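Local coordinates for mandelate racemase / muconate lactonizing enzyme, C-terminal domain protein (Pseudovibrio sp. JE062, PDB 4JHM), which is of unassigned function but belongs to the enolase superfamily, pairing an N-terminal capping domain with a TIM-barrel-like C-terminal domain, at residues I279-A289 with A309-C320; E49-Y57 with S300-A308. All blocks are in the same frame, centred on the assembly; numbering follows the deposited sequence.

Contact 1. Residues I279-A289 with A309-C320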
loop_
_atom_site.group_PDB
_atom_site.type_symbol
_atom_site.label_atom_id
_atom_site.label_comp_id
_atom_site.label_asym_id
_atom_site.label_seq_id
_atom_site.Cartn_x
_atom_site.Cartn_y
_atom_site.Cartn_z
ATOM N N ILE A 279 10.901 34.853 -2.110
ATOM C CA ILE A 279 12.201 34.199 -2.008
ATOM C C ILE A 279 12.226 33.203 -0.855
ATOM O O ILE A 279 12.664 32.064 -1.008
ATOM C CB ILE A 279 13.309 35.247 -1.769
ATOM C CG1 ILE A 279 13.325 36.294 -2.889
ATOM C CG2 ILE A 279 14.673 34.583 -1.665
ATOM C CD1 ILE A 279 13.824 35.780 -4.223
ATOM N N THR A 280 11.761 33.652 0.305
ATOM C CA THR A 280 11.723 32.833 1.508
ATOM C C THR A 280 11.205 31.419 1.259
ATOM O O THR A 280 11.723 30.455 1.819
ATOM C CB THR A 280 10.821 33.492 2.563
ATOM O OG1 THR A 280 11.509 34.605 3.155
ATOM C CG2 THR A 280 10.415 32.495 3.645
ATOM N N GLN A 281 10.179 31.296 0.424
ATOM C CA GLN A 281 9.511 30.022 0.226
ATOM C C GLN A 281 10.082 29.255 -0.956
ATOM O O GLN A 281 10.282 28.042 -0.874
ATOM C CB GLN A 281 8.011 30.243 0.025
ATOM C CG GLN A 281 7.324 30.896 1.217
ATOM C CD GLN A 281 7.295 29.994 2.434
ATOM O OE1 GLN A 281 8.040 30.196 3.388
ATOM N NE2 GLN A 281 6.446 28.978 2.396
ATOM N N LEU A 282 10.330 29.946 -2.064
ATOM C CA LEU A 282 10.890 29.284 -3.231
ATOM C C LEU A 282 12.122 28.549 -2.767
ATOM O O LEU A 282 12.248 27.339 -2.942
ATOM C CB LEU A 282 11.274 30.288 -4.316
ATOM C CG LEU A 282 11.887 29.656 -5.572
ATOM C CD1 LEU A 282 10.869 28.774 -6.283
ATOM C CD2 LEU A 282 12.407 30.725 -6.519
ATOM N N ASN A 283 13.017 29.314 -2.151
ATOM C CA ASN A 283 14.263 28.803 -1.611
ATOM C C ASN A 283 14.090 27.451 -0.928
ATOM O O ASN A 283 14.869 26.526 -1.150
ATOM C CB ASN A 283 14.836 29.821 -0.623
ATOM C CG ASN A 283 16.225 29.454 -0.151
ATOM O OD1 ASN A 283 17.173 29.425 -0.933
ATOM N ND2 ASN A 283 16.352 29.175 1.136
ATOM N N LYS A 284 13.067 27.336 -0.094
ATOM C CA LYS A 284 12.814 26.091 0.618
ATOM C C LYS A 284 12.384 24.976 -0.335
ATOM O O LYS A 284 12.796 23.827 -0.177
ATOM C CB LYS A 284 11.754 26.304 1.693
ATOM C CG LYS A 284 12.207 27.215 2.821
ATOM C CD LYS A 284 11.061 27.539 3.765
ATOM C CE LYS A 284 11.454 28.583 4.792
ATOM N NZ LYS A 284 10.249 29.110 5.486
ATOM N N CYS A 285 11.565 25.317 -1.325
ATOM C CA CYS A 285 11.098 24.334 -2.298
ATOM C C CYS A 285 12.262 23.680 -3.039
ATOM O O CYS A 285 12.207 22.495 -3.378
ATOM C CB CYS A 285 10.128 24.977 -3.287
ATOM S SG CYS A 285 8.532 25.413 -2.555
ATOM N N PHE A 286 13.310 24.457 -3.283
ATOM C CA PHE A 286 14.549 23.924 -3.841
ATOM C C PHE A 286 15.102 22.852 -2.919
ATOM O O PHE A 286 15.374 21.725 -3.344
ATOM C CB PHE A 286 15.596 25.035 -3.996
ATOM C CG PHE A 286 15.667 25.622 -5.379
ATOM C CD1 PHE A 286 16.431 25.015 -6.361
ATOM C CD2 PHE A 286 14.984 26.779 -5.692
ATOM C CE1 PHE A 286 16.505 25.549 -7.634
ATOM C CE2 PHE A 286 15.060 27.319 -6.960
ATOM C CZ PHE A 286 15.823 26.705 -7.933
ATOM N N ALA A 287 15.273 23.219 -1.651
ATOM C CA ALA A 287 15.782 22.294 -0.644
ATOM C C ALA A 287 14.920 21.043 -0.589
ATOM O O ALA A 287 15.429 19.935 -0.440
ATOM C CB ALA A 287 15.821 22.966 0.720
ATOM N N ILE A 288 13.612 21.228 -0.722
ATOM C CA ILE A 288 12.676 20.114 -0.647
ATOM C C ILE A 288 12.835 19.185 -1.849
ATOM O O ILE A 288 12.864 17.960 -1.695
ATOM C CB ILE A 288 11.226 20.620 -0.522
ATOM C CG1 ILE A 288 11.051 21.320 0.828
ATOM C CG2 ILE A 288 10.238 19.470 -0.655
ATOM C CD1 ILE A 288 9.738 22.060 0.984
ATOM N N ALA A 289 12.953 19.767 -3.040
ATOM C CA ALA A 289 13.222 18.983 -4.244
ATOM C C ALA A 289 14.534 18.237 -4.095
ATOM O O ALA A 289 14.621 17.054 -4.397
ATOM C CB ALA A 289 13.274 19.877 -5.467
ATOM N N ALA A 309 14.197 37.719 -9.356
ATOM C CA ALA A 309 13.868 37.049 -8.102
ATOM C C ALA A 309 14.097 35.547 -8.196
ATOM O O ALA A 309 14.704 34.949 -7.312
ATOM C CB ALA A 309 12.422 37.329 -7.721
ATOM N N ASN A 310 13.603 34.950 -9.276
ATOM C CA ASN A 310 13.763 33.522 -9.516
ATOM C C ASN A 310 15.190 33.178 -9.922
ATOM O O ASN A 310 15.772 32.204 -9.437
ATOM C CB ASN A 310 12.795 33.060 -10.609
ATOM C CG ASN A 310 11.337 33.251 -10.224
ATOM O OD1 ASN A 310 10.787 32.491 -9.425
ATOM N ND2 ASN A 310 10.699 34.260 -10.803
ATOM N N LEU A 311 15.760 33.977 -10.817
ATOM C CA LEU A 311 17.103 33.708 -11.306
ATOM C C LEU A 311 18.078 33.587 -10.137
ATOM O O LEU A 311 18.963 32.726 -10.135
ATOM C CB LEU A 311 17.557 34.808 -12.267
ATOM C CG LEU A 311 19.037 34.776 -12.667
ATOM C CD1 LEU A 311 19.425 33.445 -13.291
ATOM C CD2 LEU A 311 19.351 35.914 -13.625
ATOM N N HIS A 312 17.909 34.448 -9.140
ATOM C CA HIS A 312 18.822 34.481 -8.010
ATOM C C HIS A 312 18.767 33.187 -7.215
ATOM O O HIS A 312 19.792 32.582 -6.901
ATOM C CB HIS A 312 18.510 35.674 -7.107
ATOM C CG HIS A 312 19.194 36.934 -7.527
ATOM N ND1 HIS A 312 20.540 37.144 -7.333
ATOM C CD2 HIS A 312 18.723 38.044 -8.141
ATOM C CE1 HIS A 312 20.869 38.332 -7.804
ATOM N NE2 HIS A 312 19.786 38.899 -8.300
ATOM N N VAL A 313 17.559 32.762 -6.892
ATOM C CA VAL A 313 17.380 31.538 -6.143
ATOM C C VAL A 313 17.988 30.368 -6.914
ATOM O O VAL A 313 18.645 29.512 -6.330
ATOM C CB VAL A 313 15.889 31.290 -5.850
ATOM C CG1 VAL A 313 15.707 30.038 -5.010
ATOM C CG2 VAL A 313 15.291 32.498 -5.144
ATOM N N ALA A 314 17.789 30.345 -8.230
ATOM C CA ALA A 314 18.304 29.255 -9.064
ATOM C C ALA A 314 19.834 29.248 -9.110
ATOM O O ALA A 314 20.449 28.202 -9.298
ATOM C CB ALA A 314 17.727 29.336 -10.472
ATOM N N LEU A 315 20.447 30.413 -8.937
ATOM C CA LEU A 315 21.909 30.504 -8.924
ATOM C C LEU A 315 22.493 30.050 -7.584
ATOM O O LEU A 315 23.668 29.697 -7.498
ATOM C CB LEU A 315 22.363 31.930 -9.250
ATOM C CG LEU A 315 22.602 32.239 -10.734
ATOM C CD1 LEU A 315 21.634 31.507 -11.651
ATOM C CD2 LEU A 315 22.516 33.734 -10.972
ATOM N N ALA A 316 21.661 30.042 -6.548
ATOM C CA ALA A 316 22.099 29.653 -5.213
ATOM C C ALA A 316 22.106 28.134 -5.026
ATOM O O ALA A 316 22.747 27.624 -4.113
ATOM C CB ALA A 316 21.214 30.309 -4.166
ATOM N N HIS A 317 21.392 27.418 -5.887
ATOM C CA HIS A 317 21.322 25.961 -5.809
ATOM C C HIS A 317 21.740 25.339 -7.141
ATOM O O HIS A 317 21.883 26.040 -8.140
ATOM C CB HIS A 317 19.902 25.519 -5.446
ATOM C CG HIS A 317 19.373 26.145 -4.192
ATOM N ND1 HIS A 317 19.536 25.574 -2.947
ATOM C CD2 HIS A 317 18.680 27.291 -3.990
ATOM C CE1 HIS A 317 18.969 26.344 -2.034
ATOM N NE2 HIS A 317 18.441 27.391 -2.641
ATOM N N ASP A 318 21.935 24.025 -7.152
ATOM C CA ASP A 318 22.323 23.314 -8.371
ATOM C C ASP A 318 21.137 22.640 -9.045
ATOM O O ASP A 318 21.131 22.469 -10.264
ATOM C CB ASP A 318 23.375 22.255 -8.058
ATOM C CG ASP A 318 24.717 22.853 -7.714
ATOM O OD1 ASP A 318 25.214 23.675 -8.511
ATOM O OD2 ASP A 318 25.279 22.494 -6.657
ATOM N N ASN A 319 20.138 22.252 -8.254
ATOM C CA ASN A 319 19.008 21.486 -8.772
ATOM C C ASN A 319 18.002 22.346 -9.539
ATOM O O ASN A 319 16.947 22.704 -9.024
ATOM C CB ASN A 319 18.320 20.702 -7.646
ATOM C CG ASN A 319 17.900 21.577 -6.475
ATOM O OD1 ASN A 319 18.468 22.640 -6.230
ATOM N ND2 ASN A 319 16.901 21.118 -5.735
ATOM N N CYS A 320 18.361 22.665 -10.778
ATOM C CA CYS A 320 17.522 23.413 -11.716
ATOM C C CYS A 320 18.386 23.580 -12.956
ATOM O O CYS A 320 19.546 23.950 -12.837
ATOM C CB CYS A 320 17.109 24.782 -11.160
ATOM S SG CYS A 320 16.368 25.923 -12.375
#
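The first torsions of N283 and H317 turn their polar ends toward each other. CG of N283 stands anti to the backbone N (chi1 -172°), while CG of H317 stands anti to its carbonyl carbon (chi1 -55°). The bond between them ties helix 279-291 to the residue that follows helix 304-316. The two helices are neighbours in the TIM-barrel-like domain. They run in broadly the same direction, their axes 10.0 Å apart and crossing at -35°. H317 NE2 donates to N283 OD1 at 2.9 Å. The bond is nearly straight and lies in the imidazole plane, but it reaches the amide oxygen from above the carbonyl plane. The same imidazole has F286 CB over the centre of one face, a CH-pi contact. The F286 and H317 rings are near parallel but slid apart, with little overlap. V313 is a knob in the hole formed by I279, L282, N283 and F286. Its CG1 lies 3.4 Å from F286 CD2, and its CG2 touches I279 CD1. Beyond the helix end, N319 OD1 and C320 CB come to the edge of the F286 ring. R131 holds the backbone oxygens of H317 and C320. N319 ND2 donates to F286 O at 2.9 Å, with that oxygen in the plane of the N319 amide.

Contact 2. Residues E49-Y57 with S300-A308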
loop_
_atom_site.group_PDB
_atom_site.type_symbol
_atom_site.label_atom_id
_atom_site.label_comp_id
_atom_site.label_asym_id
_atom_site.label_seq_id
_atom_site.Cartn_x
_atom_site.Cartn_y
_atom_site.Cartn_z
ATOM N N GLU A 49 16.209 51.044 0.124
ATOM C CA GLU A 49 14.911 50.701 -0.457
ATOM C C GLU A 49 14.907 49.327 -1.127
ATOM O O GLU A 49 15.888 48.928 -1.754
ATOM C CB GLU A 49 14.453 51.781 -1.445
ATOM C CG GLU A 49 15.216 51.829 -2.759
ATOM C CD GLU A 49 14.657 52.876 -3.709
ATOM O OE1 GLU A 49 14.576 52.593 -4.926
ATOM O OE2 GLU A 49 14.286 53.975 -3.234
ATOM N N GLY A 50 13.793 48.611 -0.984
ATOM C CA GLY A 50 13.665 47.251 -1.508
ATOM C C GLY A 50 12.595 47.147 -2.572
ATOM O O GLY A 50 11.537 47.763 -2.460
ATOM N N LEU A 51 12.873 46.364 -3.611
ATOM C CA LEU A 51 11.937 46.189 -4.715
ATOM C C LEU A 51 11.464 44.746 -4.830
ATOM O O LEU A 51 12.258 43.806 -4.758
ATOM C CB LEU A 51 12.578 46.594 -6.040
ATOM C CG LEU A 51 13.482 47.824 -6.039
ATOM C CD1 LEU A 51 13.971 48.084 -7.455
ATOM C CD2 LEU A 51 12.759 49.035 -5.472
ATOM N N GLY A 52 10.157 44.590 -5.021
ATOM C CA GLY A 52 9.553 43.295 -5.305
ATOM C C GLY A 52 8.438 43.509 -6.303
ATOM O O GLY A 52 7.993 44.637 -6.496
ATOM N N ALA A 53 7.985 42.435 -6.940
ATOM C CA ALA A 53 6.985 42.552 -7.992
ATOM C C ALA A 53 6.306 41.227 -8.285
ATOM O O ALA A 53 6.934 40.172 -8.228
ATOM C CB ALA A 53 7.630 43.081 -9.261
ATOM N N THR A 54 5.019 41.289 -8.603
ATOM C CA THR A 54 4.310 40.128 -9.113
ATOM C C THR A 54 3.430 40.531 -10.292
ATOM O O THR A 54 2.906 41.645 -10.356
ATOM C CB THR A 54 3.451 39.438 -8.035
ATOM O OG1 THR A 54 3.054 38.144 -8.503
ATOM C CG2 THR A 54 2.211 40.265 -7.715
HETATM N N MSE A 55 3.266 39.596 -11.217
HETATM C CA MSE A 55 2.623 39.864 -12.484
HETATM C C MSE A 55 1.201 39.402 -12.464
HETATM O O MSE A 55 0.893 38.362 -11.886
HETATM C CB MSE A 55 3.416 39.060 -13.496
HETATM C CG MSE A 55 3.151 39.520 -14.915
HETATM SE SE MSE A 55 4.084 38.297 -16.138
HETATM C CE MSE A 55 2.999 36.668 -15.898
ATOM N N SER A 56 0.317 40.179 -13.084
ATOM C CA SER A 56 -1.068 39.767 -13.285
ATOM C C SER A 56 -1.343 39.656 -14.780
ATOM O O SER A 56 -0.715 40.341 -15.585
ATOM C CB SER A 56 -2.034 40.784 -12.675
ATOM O OG SER A 56 -1.631 41.170 -11.377
ATOM N N TYR A 57 -2.283 38.797 -15.151
ATOM C CA TYR A 57 -2.733 38.714 -16.536
ATOM C C TYR A 57 -4.251 38.594 -16.561
ATOM O O TYR A 57 -4.810 37.574 -16.166
ATOM C CB TYR A 57 -2.066 37.541 -17.264
ATOM C CG TYR A 57 -1.689 36.398 -16.356
ATOM C CD1 TYR A 57 -0.465 36.380 -15.708
ATOM C CD2 TYR A 57 -2.561 35.342 -16.138
ATOM C CE1 TYR A 57 -0.120 35.342 -14.867
ATOM C CE2 TYR A 57 -2.227 34.297 -15.298
ATOM C CZ TYR A 57 -1.004 34.300 -14.664
ATOM O OH TYR A 57 -0.666 33.258 -13.829
ATOM N N SER A 300 10.141 31.704 -14.417
ATOM C CA SER A 300 10.678 33.059 -14.355
ATOM C C SER A 300 10.141 33.927 -15.482
ATOM O O SER A 300 10.694 34.978 -15.765
ATOM C CB SER A 300 12.204 33.028 -14.422
ATOM O OG SER A 300 12.656 32.754 -15.738
HETATM N N MSE A 301 9.063 33.487 -16.121
HETATM C CA MSE A 301 8.427 34.275 -17.174
HETATM C C MSE A 301 7.748 35.471 -16.572
HETATM O O MSE A 301 6.880 35.336 -15.716
HETATM C CB MSE A 301 7.408 33.415 -17.911
HETATM C CG MSE A 301 6.127 34.180 -18.217
HETATM SE SE MSE A 301 5.777 34.099 -20.149
HETATM C CE MSE A 301 4.236 32.865 -20.126
ATOM N N GLY A 302 8.140 36.660 -17.015
ATOM C CA GLY A 302 7.550 37.897 -16.514
ATOM C C GLY A 302 8.476 39.089 -16.658
ATOM O O GLY A 302 9.387 39.079 -17.481
ATOM N N TYR A 303 8.242 40.116 -15.849
ATOM C CA TYR A 303 9.032 41.339 -15.907
ATOM C C TYR A 303 10.341 41.152 -15.170
ATOM O O TYR A 303 10.448 40.272 -14.321
ATOM C CB TYR A 303 8.252 42.496 -15.298
ATOM C CG TYR A 303 7.022 42.855 -16.089
ATOM C CD1 TYR A 303 7.092 43.753 -17.146
ATOM C CD2 TYR A 303 5.792 42.290 -15.788
ATOM C CE1 TYR A 303 5.967 44.084 -17.878
ATOM C CE2 TYR A 303 4.664 42.614 -16.515
ATOM C CZ TYR A 303 4.757 43.512 -17.557
ATOM O OH TYR A 303 3.635 43.833 -18.275
ATOM N N THR A 304 11.328 41.988 -15.483
ATOM C CA THR A 304 12.697 41.765 -15.013
ATOM C C THR A 304 12.786 41.482 -13.512
ATOM O O THR A 304 13.591 40.650 -13.081
ATOM C CB THR A 304 13.630 42.934 -15.379
ATOM O OG1 THR A 304 12.872 44.144 -15.449
ATOM C CG2 THR A 304 14.296 42.681 -16.728
ATOM N N LEU A 305 11.961 42.161 -12.719
ATOM C CA LEU A 305 11.909 41.891 -11.284
ATOM C C LEU A 305 11.471 40.457 -11.010
ATOM O O LEU A 305 12.083 39.755 -10.202
ATOM C CB LEU A 305 10.973 42.872 -10.579
ATOM C CG LEU A 305 11.667 44.105 -10.011
ATOM C CD1 LEU A 305 10.645 45.130 -9.549
ATOM C CD2 LEU A 305 12.585 43.701 -8.866
ATOM N N THR A 306 10.404 40.026 -11.675
ATOM C CA THR A 306 9.974 38.637 -11.586
ATOM C C THR A 306 11.094 37.722 -12.077
ATOM O O THR A 306 11.355 36.674 -11.493
ATOM C CB THR A 306 8.714 38.373 -12.428
ATOM O OG1 THR A 306 7.564 38.916 -11.767
ATOM C CG2 THR A 306 8.520 36.882 -12.634
ATOM N N GLN A 307 11.755 38.130 -13.156
ATOM C CA GLN A 307 12.835 37.341 -13.727
ATOM C C GLN A 307 13.982 37.195 -12.739
ATOM O O GLN A 307 14.486 36.100 -12.527
ATOM C CB GLN A 307 13.347 37.992 -15.015
ATOM C CG GLN A 307 12.320 38.060 -16.133
ATOM C CD GLN A 307 12.846 38.767 -17.367
ATOM O OE1 GLN A 307 14.005 38.599 -17.744
ATOM N NE2 GLN A 307 11.992 39.558 -18.007
ATOM N N ALA A 308 14.387 38.307 -12.133
ATOM C CA ALA A 308 15.565 38.334 -11.263
ATOM C C ALA A 308 15.357 37.534 -9.979
ATOM O O ALA A 308 16.228 36.769 -9.566
ATOM C CB ALA A 308 15.943 39.773 -10.934
#
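Strand 50-57 crosses helix 304-308 at -105°, close to perpendicular, with the axes 7.3 Å apart at their closest. A53 and L305 face each other where they cross, their CA atoms 6.0 Å apart. M55 lies nearest to G302, in the loop that leads into the helix. Y303 is at the N-cap position of that helix. No hydrogen bond links the two segments, so the contact is one of packing. It joins the N-terminal domain to the barrel domain, consistent with the enolase superfamily, where the N-terminal domain caps the barrel.

L51, A53 and M55 all point toward the helix side, as alternate residues of a strand do. L305 fits against the first two. Its CB meets A53 CB at 3.6 Å, and its CD2 reaches L51 CB at 4.0 Å. CD1 of L305 also lies against A53 CB. The selenomethionine M55 extends with CG anti to the backbone N (chi1 -163°), then bends at its last torsion. CG comes to the edge of the Y303 ring, 3.8 Å from CE2. SE reaches G302 CA at 3.5 Å and stands oblique to the Y303 ring, in a Met-aromatic contact. G302 has backbone angles that a side chain would not easily allow. Its carbonyl oxygen accepts a bond from Q307 NE2 at 2.7 Å, which ties the loop to the first turn of the helix.

Strand 50-58 is an outermost strand of the four-stranded antiparallel sheet within this chain and pairs with strand 34-44. N37 of that strand touches both A53 and Y303. Helix 65-73 packs on T54 and S56 through I66. M55 O accepts a bond from W98 of a third subunit, while strand 323-326 of the barrel lies beside S300, M301 and Q307.

Contacts 1 and 2 share helix 304-316, and their centres are about 16 Å apart. The start of this helix and the loop before it meet strand 50-58 in contact 2. Its later turns meet helix 279-291 in contact 1. The segments alternate along the chain in the order 49-57, 279-289, 300-308 and 309-320, and the last two are consecutive. Contact 1 lies within the TIM-barrel-like domain, whereas contact 2 joins that domain to the antiparallel sheet of the N-terminal domain. The contacts also touch directly, where N310 packs on S300. One barrel helix thus packs on a neighbouring helix and on the N-terminal domain.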